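Local coordinates for protein putative aminopeptidase (Leishmania major, PDB 5NTH) that probably removes amino acids from the N-terminus of peptides as a manganese-dependent metalloaminopeptidase of the M17 (leucyl aminopeptidase) family, at residues I414-L419 / T529-F534; K443-A448 / P507-D512. One frame throughout, in Å; residues are numbered along the deposited sequence.

Contact 1: I414-L419 / T529-F534. With BB2 (actinonin), chain E.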
loop_
_atom_site.group_PDB
_atom_site.type_symbol
_atom_site.label_atom_id
_atom_site.label_comp_id
_atom_site.label_asym_id
_atom_site.label_seq_id
_atom_site.Cartn_x
_atom_site.Cartn_y
_atom_site.Cartn_z
ATOM N N ILE A 414 -11.217 36.323 -10.777
ATOM C CA ILE A 414 -11.311 34.985 -11.329
ATOM C C ILE A 414 -10.037 34.216 -11.059
ATOM O O ILE A 414 -8.977 34.566 -11.584
ATOM C CB ILE A 414 -11.521 34.988 -12.844
ATOM C CG1 ILE A 414 -12.715 35.865 -13.198
ATOM C CG2 ILE A 414 -11.720 33.558 -13.328
ATOM C CD1 ILE A 414 -12.978 35.925 -14.685
ATOM N N ASP A 415 -10.176 33.140 -10.288
ATOM C CA ASP A 415 -9.054 32.295 -9.889
ATOM C C ASP A 415 -9.153 31.003 -10.672
ATOM O O ASP A 415 -10.194 30.335 -10.675
ATOM C CB ASP A 415 -9.126 32.032 -8.374
ATOM C CG ASP A 415 -7.812 31.513 -7.780
ATOM O OD1 ASP A 415 -6.767 32.167 -7.976
ATOM O OD2 ASP A 415 -7.831 30.467 -7.082
ATOM N N MET A 416 -8.083 30.651 -11.362
ATOM C CA MET A 416 -8.114 29.449 -12.194
ATOM C C MET A 416 -6.882 28.638 -11.962
ATOM O O MET A 416 -5.779 29.157 -12.053
ATOM C CB MET A 416 -8.249 29.784 -13.679
ATOM C CG MET A 416 -8.519 28.570 -14.538
ATOM S SD MET A 416 -8.577 28.956 -16.290
ATOM C CE MET A 416 -10.169 29.738 -16.439
ATOM N N ALA A 417 -7.089 27.348 -11.697
ATOM C CA ALA A 417 -6.028 26.484 -11.220
ATOM C C ALA A 417 -6.348 25.008 -11.436
ATOM O O ALA A 417 -7.501 24.606 -11.303
ATOM C CB ALA A 417 -5.820 26.759 -9.760
ATOM N N THR A 418 -5.333 24.222 -11.812
ATOM C CA THR A 418 -5.396 22.743 -11.781
ATOM C C THR A 418 -5.113 22.345 -10.338
ATOM O O THR A 418 -3.982 22.053 -9.967
ATOM C CB THR A 418 -4.334 22.085 -12.695
ATOM O OG1 THR A 418 -3.057 22.653 -12.412
ATOM C CG2 THR A 418 -4.625 22.331 -14.159
ATOM N N LEU A 419 -6.117 22.390 -9.499
ATOM C CA LEU A 419 -5.800 22.500 -8.106
ATOM C C LEU A 419 -5.739 21.158 -7.404
ATOM O O LEU A 419 -4.782 20.925 -6.677
ATOM C CB LEU A 419 -6.736 23.470 -7.389
ATOM C CG LEU A 419 -6.111 23.967 -6.081
ATOM C CD1 LEU A 419 -4.813 24.741 -6.297
ATOM C CD2 LEU A 419 -7.085 24.844 -5.322
ATOM N N THR A 529 -11.711 29.996 -23.456
ATOM C CA THR A 529 -13.011 30.318 -24.023
ATOM C C THR A 529 -14.077 30.447 -22.934
ATOM O O THR A 529 -15.147 31.054 -23.168
ATOM C CB THR A 529 -13.436 29.261 -25.071
ATOM O OG1 THR A 529 -12.361 29.023 -25.988
ATOM C CG2 THR A 529 -14.616 29.736 -25.891
ATOM N N LEU A 530 -13.817 29.875 -21.756
ATOM C CA LEU A 530 -14.721 30.067 -20.647
ATOM C C LEU A 530 -14.725 31.553 -20.296
ATOM O O LEU A 530 -15.775 32.181 -20.217
ATOM C CB LEU A 530 -14.306 29.212 -19.469
ATOM C CG LEU A 530 -15.164 29.380 -18.210
ATOM C CD1 LEU A 530 -16.621 28.940 -18.384
ATOM C CD2 LEU A 530 -14.486 28.617 -17.099
ATOM N N VAL A 531 -13.527 32.102 -20.146
ATOM C CA VAL A 531 -13.292 33.487 -19.717
ATOM C C VAL A 531 -13.684 34.533 -20.759
ATOM O O VAL A 531 -14.193 35.595 -20.429
ATOM C CB VAL A 531 -11.816 33.666 -19.378
ATOM C CG1 VAL A 531 -11.400 35.118 -19.316
ATOM C CG2 VAL A 531 -11.524 33.018 -18.049
ATOM N N PHE A 532 -13.404 34.242 -22.016
ATOM C CA PHE A 532 -13.887 35.058 -23.091
ATOM C C PHE A 532 -15.412 35.185 -23.009
ATOM O O PHE A 532 -15.926 36.289 -22.999
ATOM C CB PHE A 532 -13.442 34.469 -24.419
ATOM C CG PHE A 532 -13.518 35.434 -25.553
ATOM C CD1 PHE A 532 -14.667 35.561 -26.285
ATOM C CD2 PHE A 532 -12.416 36.235 -25.878
ATOM C CE1 PHE A 532 -14.721 36.457 -27.342
ATOM C CE2 PHE A 532 -12.459 37.135 -26.941
ATOM C CZ PHE A 532 -13.617 37.240 -27.676
ATOM N N GLU A 533 -16.130 34.073 -22.884
ATOM C CA GLU A 533 -17.603 34.133 -22.789
ATOM C C GLU A 533 -18.056 34.882 -21.554
ATOM O O GLU A 533 -18.831 35.841 -21.654
ATOM C CB GLU A 533 -18.246 32.744 -22.766
ATOM C CG GLU A 533 -18.564 32.218 -24.148
ATOM C CD GLU A 533 -19.596 33.063 -24.915
ATOM O OE1 GLU A 533 -20.639 33.454 -24.321
ATOM O OE2 GLU A 533 -19.357 33.328 -26.136
ATOM N N PHE A 534 -17.558 34.434 -20.407
ATOM C CA PHE A 534 -17.916 34.996 -19.136
ATOM C C PHE A 534 -17.798 36.518 -19.119
ATOM O O PHE A 534 -18.727 37.191 -18.695
ATOM C CB PHE A 534 -17.053 34.373 -18.029
ATOM C CG PHE A 534 -17.342 34.918 -16.668
ATOM C CD1 PHE A 534 -18.489 34.528 -15.987
ATOM C CD2 PHE A 534 -16.491 35.848 -16.087
ATOM C CE1 PHE A 534 -18.780 35.050 -14.739
ATOM C CE2 PHE A 534 -16.764 36.368 -14.834
ATOM C CZ PHE A 534 -17.911 35.970 -14.159
HETATM C C5 BB2 E . -3.356 17.704 -6.043
HETATM C C3 BB2 E . -2.111 18.532 -6.153
HETATM O O4 BB2 E . -1.061 17.958 -6.073
HETATM N N1 BB2 E . -2.161 19.838 -6.378
HETATM O O2 BB2 E . -0.958 20.565 -6.515
HETATM C C6 BB2 E . -3.446 17.107 -4.644
HETATM C C12 BB2 E . -4.279 15.868 -4.733
HETATM O O13 BB2 E . -5.471 15.984 -4.647
HETATM C C7 BB2 E . -4.040 18.146 -3.684
HETATM C C8 BB2 E . -4.268 17.633 -2.266
HETATM C C9 BB2 E . -2.961 17.360 -1.536
HETATM C C10 BB2 E . -2.923 15.951 -0.972
HETATM C C11 BB2 E . -3.827 15.821 0.242
HETATM N N14 BB2 E . -3.690 14.696 -4.926
HETATM C C15 BB2 E . -4.470 13.470 -5.059
HETATM C C16 BB2 E . -3.861 12.514 -6.112
HETATM C C18 BB2 E . -4.026 11.017 -5.806
HETATM C C17 BB2 E . -4.427 12.827 -7.511
HETATM C C19 BB2 E . -4.722 12.896 -3.686
HETATM O O20 BB2 E . -5.825 13.103 -3.224
HETATM N N21 BB2 E . -3.795 12.195 -2.995
HETATM C C22 BB2 E . -4.206 11.201 -1.994
HETATM C C23 BB2 E . -2.325 12.223 -3.059
HETATM C C24 BB2 E . -1.824 10.915 -2.445
HETATM C C25 BB2 E . -3.040 10.204 -1.881
HETATM C C26 BB2 E . -4.419 11.954 -0.671
HETATM O O27 BB2 E . -5.548 12.837 -0.735
#
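In the alpha/beta catalytic domain of this M17 aminopeptidase, I414 and M416 of the central strand 412-417 pack against V531 and F534 of the C-terminal helix 528-536, a textbook case of a helix laid over the face of a mixed sheet. The strand's alternation sorts its side chains: I414 and M416 direct their CB atoms to the helix, whereas D415 lies on the reverse side, its OD2 hydrogen-bonded to H510. On the helix, V531 and F534 stand one turn apart and take one strand residue each. I414 extends its outer branch, with CD1 reaching both CD2 and CE2 of F534 at 3.8 Å; the methyl meets this side of the ring obliquely, and the two side chains run past each other in opposite directions. M416 leaves the strand with CG anti to the backbone N (chi1 -170°) and stays extended until a bend at the last torsion (chi3 -76°) turns its methyl. M416 CE thus lies 3.9 Å from V531 CG2, the valine branch that stands beside its own backbone N. All of this is apolar, no hydrogen bond joining strand to helix, and helix 323-341 adds V328 against M416 and A331 against V531. Beyond A417, where the strand ends, the chain enters the active site: T418 centres an inverse gamma turn and hydrogen-bonds through OG1 to the manganese ligand D321. The next residue helps to hold the inhibitor actinonin, whose N1 donates an almost straight bond (171°) of 2.9 Å to L419 O.

Contact 2: K443-A448 / P507-D512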
loop_
_atom_site.group_PDB
_atom_site.type_symbol
_atom_site.label_atom_id
_atom_site.label_comp_id
_atom_site.label_asym_id
_atom_site.label_seq_id
_atom_site.Cartn_x
_atom_site.Cartn_y
_atom_site.Cartn_z
ATOM N N LYS A 443 -23.798 31.157 -11.175
ATOM C CA LYS A 443 -24.687 30.944 -12.330
ATOM C C LYS A 443 -24.088 31.420 -13.645
ATOM O O LYS A 443 -24.242 30.746 -14.674
ATOM C CB LYS A 443 -26.000 31.694 -12.150
ATOM C CG LYS A 443 -27.048 30.957 -11.343
ATOM C CD LYS A 443 -28.165 31.935 -10.913
ATOM C CE LYS A 443 -29.087 31.389 -9.825
ATOM N NZ LYS A 443 -28.332 30.601 -8.806
ATOM N N ASP A 444 -23.446 32.593 -13.607
ATOM C CA ASP A 444 -22.868 33.220 -14.806
ATOM C C ASP A 444 -21.661 32.484 -15.376
ATOM O O ASP A 444 -21.451 32.458 -16.584
ATOM C CB ASP A 444 -22.437 34.663 -14.529
ATOM C CG ASP A 444 -23.629 35.662 -14.429
ATOM O OD1 ASP A 444 -24.819 35.338 -14.777
ATOM O OD2 ASP A 444 -23.321 36.804 -13.980
ATOM N N MET A 445 -20.844 31.939 -14.501
ATOM C CA MET A 445 -19.727 31.150 -14.914
ATOM C C MET A 445 -20.239 29.824 -15.473
ATOM O O MET A 445 -19.764 29.396 -16.497
ATOM C CB MET A 445 -18.761 30.959 -13.765
ATOM C CG MET A 445 -17.439 30.363 -14.186
ATOM S SD MET A 445 -16.430 31.390 -15.278
ATOM C CE MET A 445 -15.787 32.660 -14.206
ATOM N N ILE A 446 -21.243 29.211 -14.842
ATOM C CA ILE A 446 -21.825 27.969 -15.377
ATOM C C ILE A 446 -22.302 28.195 -16.801
ATOM O O ILE A 446 -22.016 27.412 -17.708
ATOM C CB ILE A 446 -22.966 27.428 -14.492
ATOM C CG1 ILE A 446 -22.461 27.065 -13.090
ATOM C CG2 ILE A 446 -23.639 26.199 -15.076
ATOM C CD1 ILE A 446 -21.038 26.583 -12.963
ATOM N N SER A 447 -23.005 29.296 -16.987
ATOM C CA SER A 447 -23.517 29.671 -18.298
ATOM C C SER A 447 -22.469 29.993 -19.322
ATOM O O SER A 447 -22.696 29.733 -20.495
ATOM C CB SER A 447 -24.429 30.878 -18.172
ATOM O OG SER A 447 -25.573 30.473 -17.460
ATOM N N ALA A 448 -21.357 30.595 -18.920
ATOM C CA ALA A 448 -20.325 30.875 -19.895
ATOM C C ALA A 448 -19.672 29.550 -20.304
ATOM O O ALA A 448 -19.240 29.380 -21.425
ATOM C CB ALA A 448 -19.322 31.849 -19.340
ATOM N N PRO A 507 -17.354 39.625 -6.159
ATOM C CA PRO A 507 -17.250 38.185 -6.176
ATOM C C PRO A 507 -15.854 37.613 -6.419
ATOM O O PRO A 507 -15.055 38.154 -7.204
ATOM C CB PRO A 507 -18.141 37.793 -7.356
ATOM C CG PRO A 507 -19.023 38.948 -7.571
ATOM C CD PRO A 507 -18.125 40.102 -7.310
ATOM N N PHE A 508 -15.604 36.491 -5.754
ATOM C CA PHE A 508 -14.425 35.682 -5.977
ATOM C C PHE A 508 -14.905 34.381 -6.594
ATOM O O PHE A 508 -15.739 33.687 -5.986
ATOM C CB PHE A 508 -13.766 35.417 -4.635
ATOM C CG PHE A 508 -12.673 34.400 -4.680
ATOM C CD1 PHE A 508 -11.442 34.723 -5.220
ATOM C CD2 PHE A 508 -12.877 33.129 -4.170
ATOM C CE1 PHE A 508 -10.430 33.796 -5.263
ATOM C CE2 PHE A 508 -11.867 32.200 -4.193
ATOM C CZ PHE A 508 -10.638 32.537 -4.740
ATOM N N VAL A 509 -14.403 34.079 -7.794
ATOM C CA VAL A 509 -14.822 32.899 -8.567
ATOM C C VAL A 509 -13.621 32.056 -8.827
ATOM O O VAL A 509 -12.754 32.438 -9.605
ATOM C CB VAL A 509 -15.413 33.249 -9.939
ATOM C CG1 VAL A 509 -15.949 32.014 -10.647
ATOM C CG2 VAL A 509 -16.533 34.251 -9.764
ATOM N N HIS A 510 -13.612 30.896 -8.180
ATOM C CA HIS A 510 -12.508 29.961 -8.241
ATOM C C HIS A 510 -12.855 28.819 -9.143
ATOM O O HIS A 510 -13.829 28.131 -8.881
ATOM C CB HIS A 510 -12.245 29.441 -6.863
ATOM C CG HIS A 510 -11.182 28.393 -6.793
ATOM N ND1 HIS A 510 -9.843 28.695 -6.710
ATOM C CD2 HIS A 510 -11.268 27.049 -6.725
ATOM C CE1 HIS A 510 -9.146 27.582 -6.625
ATOM N NE2 HIS A 510 -9.988 26.569 -6.621
ATOM N N VAL A 511 -12.060 28.626 -10.197
ATOM C CA VAL A 511 -12.285 27.533 -11.138
ATOM C C VAL A 511 -11.195 26.478 -11.021
ATOM O O VAL A 511 -10.025 26.703 -11.342
ATOM C CB VAL A 511 -12.384 28.020 -12.589
ATOM C CG1 VAL A 511 -12.797 26.868 -13.495
ATOM C CG2 VAL A 511 -13.392 29.139 -12.706
ATOM N N ASP A 512 -11.601 25.309 -10.556
ATOM C CA ASP A 512 -10.686 24.187 -10.375
ATOM C C ASP A 512 -10.763 23.255 -11.568
ATOM O O ASP A 512 -11.661 22.462 -11.664
ATOM C CB ASP A 512 -11.026 23.433 -9.084
ATOM C CG ASP A 512 -9.995 22.394 -8.713
ATOM O OD1 ASP A 512 -8.984 22.210 -9.430
ATOM O OD2 ASP A 512 -10.209 21.763 -7.670
#
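M445 lies across V509 at an oblique angle, the methionine coming from helix 439-452 and the valine from strand 508-512, in a helix-on-sheet layer of the catalytic alpha/beta domain. The methionine is folded rather than extended. With CG anti to the backbone N (chi1 -169°), bends at chi2 (65°) and chi3 (74°) curl the thioether round to present its methyl to the valine. M445 CE consequently comes to 3.6 Å from V509 CG1, while the same branch of V509 also meets M445 CG, at 4.2 Å. Two points of the bent chain therefore meet one valine methyl. V511, two residues along the strand and on the same face, adds a looser contact through CG2, V511 CG2 lying 4.5 Å from M445 CG. Between the two valines H510 points away from the helix, as strand alternation requires. The three touching residues are buried, and only apolar groups meet between them. F534 of helix 528-536 also packs on M445, and V434 and A432 of the neighbouring strand 432-436 touch V509 and V511. On the helix itself, K443 O accepts two bonds from one residue: the backbone N of S447 and its hydroxyl arrive from opposite faces of the carbonyl plane, S447 OG donating over 3.1 Å to K443 O.

Contacts 1 and 2 show how one sheet face can carry two helices side by side. Their centres are about 8 Å apart, and contact 2 is nested within the chain span that contact 1 closes. Strands 412-417 and 508-512 are parallel neighbours, joined by a probable backbone hydrogen bond of 2.6 Å between D415 O and V511 N. The helices meet too, A448 CB packing 3.3 Å from F534 N. At the strands' carboxyl ends both contacts lead to the active site: D512 OD1 accepts a hydrogen bond from the backbone N of L419, whose carbonyl O is one of the groups binding actinonin. The packing itself stays back from the metals, the M416 side chain being about 13 Å from a bound manganese.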